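Local coordinates for flavin adenine dinucleotide synthase (Saccharomyces cerevisiae, PDB 2WSI), which catalyses the adenylation of flavin mononucleotide by ATP, the step of cofactor biosynthesis that yields flavin adenine dinucleotide and diphosphate, at residues V68-L71 with L72-C76; E110-F113 with P114-N118. All coordinates share one frame; numbering follows the deposited sequence.

Contact 1 of 2, residues V68-L71 with L72-C76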
# COMPACT_ATOMS: atom_id res chain seq x y z
N VAL A 68 0.96 -2.46 -0.19
CA VAL A 68 2.08 -3.19 -0.76
C VAL A 68 3.38 -2.62 -0.20
O VAL A 68 4.26 -3.38 0.22
CB VAL A 68 2.09 -3.14 -2.32
CG1 VAL A 68 3.48 -3.55 -2.86
CG2 VAL A 68 1.01 -4.06 -2.85
N LEU A 69 3.49 -1.29 -0.18
CA LEU A 69 4.70 -0.66 0.35
C LEU A 69 4.92 -1.01 1.81
O LEU A 69 6.05 -1.31 2.23
CB LEU A 69 4.65 0.86 0.18
CG LEU A 69 5.94 1.58 0.57
CD1 LEU A 69 7.18 0.88 -0.02
CD2 LEU A 69 5.89 3.06 0.24
N LEU A 70 3.85 -0.99 2.59
CA LEU A 70 3.98 -1.34 4.00
C LEU A 70 4.48 -2.77 4.19
O LEU A 70 5.36 -3.02 5.02
CB LEU A 70 2.62 -1.16 4.71
CG LEU A 70 2.67 -1.54 6.19
CD1 LEU A 70 3.75 -0.74 6.92
CD2 LEU A 70 1.29 -1.31 6.84
N LEU A 71 3.97 -3.71 3.40
CA LEU A 71 4.49 -5.08 3.46
C LEU A 71 5.98 -5.11 3.11
O LEU A 71 6.76 -5.74 3.80
CB LEU A 71 3.73 -6.04 2.54
CG LEU A 71 2.23 -6.21 2.77
CD1 LEU A 71 1.65 -7.15 1.70
CD2 LEU A 71 1.93 -6.72 4.18
N LEU A 72 6.39 -4.42 2.04
CA LEU A 72 7.82 -4.36 1.66
C LEU A 72 8.67 -3.68 2.74
O LEU A 72 9.80 -4.10 3.03
CB LEU A 72 8.00 -3.63 0.32
CG LEU A 72 7.28 -4.36 -0.82
CD1 LEU A 72 7.29 -3.45 -2.05
CD2 LEU A 72 7.95 -5.71 -1.09
N TYR A 73 8.12 -2.64 3.35
CA TYR A 73 8.81 -1.86 4.35
C TYR A 73 9.06 -2.73 5.58
O TYR A 73 10.17 -2.74 6.14
CB TYR A 73 7.91 -0.68 4.75
CG TYR A 73 8.56 0.39 5.58
CD1 TYR A 73 9.30 1.41 4.97
CD2 TYR A 73 8.42 0.43 6.96
CE1 TYR A 73 9.87 2.42 5.69
CE2 TYR A 73 9.01 1.45 7.72
CZ TYR A 73 9.73 2.45 7.07
OH TYR A 73 10.31 3.50 7.75
N LEU A 74 8.05 -3.50 5.98
CA LEU A 74 8.18 -4.40 7.13
C LEU A 74 9.18 -5.50 6.83
O LEU A 74 9.97 -5.87 7.68
CB LEU A 74 6.81 -5.02 7.49
CG LEU A 74 5.88 -3.99 8.17
CD1 LEU A 74 4.45 -4.47 8.19
CD2 LEU A 74 6.40 -3.66 9.57
N SER A 75 9.15 -6.01 5.60
CA SER A 75 10.17 -6.96 5.20
C SER A 75 11.58 -6.39 5.36
O SER A 75 12.49 -7.06 5.89
CB SER A 75 9.94 -7.40 3.75
OG SER A 75 10.96 -8.29 3.36
N CYS A 76 11.77 -5.16 4.91
CA CYS A 76 13.08 -4.50 5.06
C CYS A 76 13.41 -4.16 6.51
O CYS A 76 14.59 -4.11 6.91
CB CYS A 76 13.12 -3.23 4.22
SG CYS A 76 13.13 -3.61 2.46

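Contact 2 of 2, residues E110-F113 with P114-N118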
# COMPACT_ATOMS: atom_id res chain seq x y z
N GLU A 110 -13.74 13.89 6.00
CA GLU A 110 -15.19 13.70 6.11
C GLU A 110 -15.68 12.75 5.02
O GLU A 110 -16.61 11.98 5.24
CB GLU A 110 -15.96 15.03 6.03
CG GLU A 110 -16.17 15.71 7.38
CD GLU A 110 -17.21 15.02 8.27
OE1 GLU A 110 -18.00 14.19 7.76
OE2 GLU A 110 -17.25 15.33 9.48
N GLU A 111 -15.05 12.80 3.86
CA GLU A 111 -15.49 11.97 2.74
C GLU A 111 -14.82 10.59 2.70
O GLU A 111 -14.95 9.87 1.72
CB GLU A 111 -15.26 12.72 1.42
CG GLU A 111 -16.08 14.00 1.35
CD GLU A 111 -17.56 13.75 1.60
OE1 GLU A 111 -18.15 12.88 0.92
OE2 GLU A 111 -18.14 14.42 2.48
N THR A 112 -14.13 10.21 3.77
CA THR A 112 -13.43 8.92 3.79
C THR A 112 -14.44 7.77 3.89
O THR A 112 -15.35 7.83 4.70
CB THR A 112 -12.41 8.89 4.97
OG1 THR A 112 -11.44 9.92 4.76
CG2 THR A 112 -11.70 7.55 5.09
N PHE A 113 -14.32 6.75 3.05
CA PHE A 113 -15.24 5.60 3.15
C PHE A 113 -15.09 4.93 4.50
O PHE A 113 -13.99 4.63 4.89
CB PHE A 113 -14.91 4.52 2.12
CG PHE A 113 -15.27 4.89 0.72
CD1 PHE A 113 -16.57 4.68 0.26
CD2 PHE A 113 -14.30 5.38 -0.15
CE1 PHE A 113 -16.92 5.01 -1.05
CE2 PHE A 113 -14.64 5.71 -1.47
CZ PHE A 113 -15.95 5.51 -1.92
N PRO A 114 -16.21 4.63 5.18
CA PRO A 114 -16.16 3.85 6.44
C PRO A 114 -15.49 2.48 6.27
O PRO A 114 -14.83 2.00 7.17
CB PRO A 114 -17.62 3.67 6.82
CG PRO A 114 -18.40 4.63 5.99
CD PRO A 114 -17.58 5.02 4.80
N THR A 115 -15.68 1.85 5.12
CA THR A 115 -15.07 0.56 4.87
C THR A 115 -13.55 0.68 4.96
O THR A 115 -12.87 -0.23 5.44
CB THR A 115 -15.44 0.03 3.46
OG1 THR A 115 -16.86 -0.21 3.39
CG2 THR A 115 -14.69 -1.27 3.18
N LEU A 116 -13.02 1.80 4.46
CA LEU A 116 -11.58 2.05 4.42
C LEU A 116 -11.09 2.42 5.82
O LEU A 116 -10.07 1.94 6.26
CB LEU A 116 -11.24 3.18 3.44
CG LEU A 116 -9.73 3.43 3.32
CD1 LEU A 116 -9.09 2.31 2.52
CD2 LEU A 116 -9.40 4.78 2.73
N GLU A 117 -11.82 3.29 6.50
CA GLU A 117 -11.47 3.61 7.90
C GLU A 117 -11.37 2.34 8.73
O GLU A 117 -10.42 2.15 9.50
CB GLU A 117 -12.54 4.53 8.52
CG GLU A 117 -12.39 6.01 8.15
CD GLU A 117 -13.65 6.82 8.45
OE1 GLU A 117 -14.70 6.19 8.72
OE2 GLU A 117 -13.60 8.09 8.40
N ASN A 118 -12.33 1.45 8.57
CA ASN A 118 -12.32 0.20 9.33
C ASN A 118 -11.11 -0.67 8.98
O ASN A 118 -10.49 -1.27 9.85
CB ASN A 118 -13.62 -0.58 9.12
CG ASN A 118 -14.80 0.02 9.87
OD1 ASN A 118 -14.62 0.72 10.87
ND2 ASN A 118 -16.00 -0.23 9.39

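Contact 1 of 2, residues V68-L71 with L72-C76
Leu74 lies one turn beyond Leu70 on the same helix, and the two side chains cross at a slant. From its root outward, Leu74 runs first along the backbone of that turn: CB is 3.5 Å from Leu70 O, and CG 3.3 Å from the same oxygen. Its first torsion (chi1 -73°) sets CG anti to the carbonyl carbon and directs the branch back down the helix, where the CD1 methyl lies 4.0 Å from Leu70 CG. In Leu70, by contrast, CG is anti to the backbone N (chi1 179°), which carries its CD1 methyl up against Leu74. Replacing Leu74 by alanine would probably leave Leu70 CD1 without its neighbour and open a gap toward Cys10 of helix 3-18. On another flank Val68 and Leu72 run side by side, pointing the same way, with Val68 CG1 3.9 Å from Leu72 CD1. Beneath these pairs the backbone makes four successive i to i+4 bonds; the one from Leu72 N to Val68 O is nearly straight at the hydrogen (167°), that from Tyr73 N to Leu69 O is 2.7 Å long. Such bonds, with side chains paired on one face, mark a regular alpha helix, here helix 64-87 following parallel strand 56-59 in the alpha/beta PAPS reductase-type domain. Aliphatic residues suit a stretch of helix buried on several sides, as 68-76 is. Val68 and Leu72 face Phe205 of helix 199-209, Leu71 and Leu74 pack on helix 3-18, and Tyr73 packs on Leu41 of helix 25-45 and meets the ring of Phe58, on strand 56-59, edge-to-face.

Contact 2 of 2, residues E110-F113 with P114-N118
Phe113 O accepts two backbone N-H groups from the first turn of the helix that opens at Pro114. The bond from Glu117 N is 3.0 Å long and nearly straight at the hydrogen (170°), with the nitrogen almost in line with the carbonyl bond; the one from Leu116 N is equally long but weak, bent to 128°. Phe113 is the N-cap, and proline suits the next position because a first-turn residue needs no N-H for the helical pattern while its ring restrains phi to a helical value. This is the start of helix 114-126, reached by the loop after strand 102-106 in the parallel part of the alpha/beta PAPS reductase-type domain. Apolar contacts flank the cap. Phe113 CB rests 3.8 Å from Pro114 CD and 4.1 Å from Leu116 CB, while its ring turns away to meet that of Phe221 with the planes at about 80°. On another side Thr112 and Glu117 slant across each other: the threonine methyl is anti to the backbone N, and CG2 comes 3.5 Å from Glu117 CG. The extended glutamate then carries its carboxylate past this methyl, OE2 lying 3.7 Å from Thr112 CB and also coming near Asp108 OD1, a pair of like charges. The threonine hydroxyls find partners outside these segments: Thr112 OG1 is hydrogen-bonded to Gln109 N, and Thr115 OG1 to both Asp276 and Ser273 N.

In the fold
Contact 1 lies in the interior, its centre about 9 Å from the centre of the chain, whereas contact 2 is partly buried, its centre about 16 Å from that point. Both join residues close in sequence and belong to the same domain, but they hold different elements: 68-76 lies within helix 64-87, which follows strand 56-59, while contact 2 is the loop-to-helix passage after the adjacent parallel strand 102-106. Inside the helix, the chemistry is repetitive and aliphatic; at the helix start it mixes a shared backbone acceptor, a proline and a glutamate. Their nearest atoms are about 11 Å apart, yet each approaches the bound FAD, the side chains of Leu69 and Thr112 each lying about 6 Å from it.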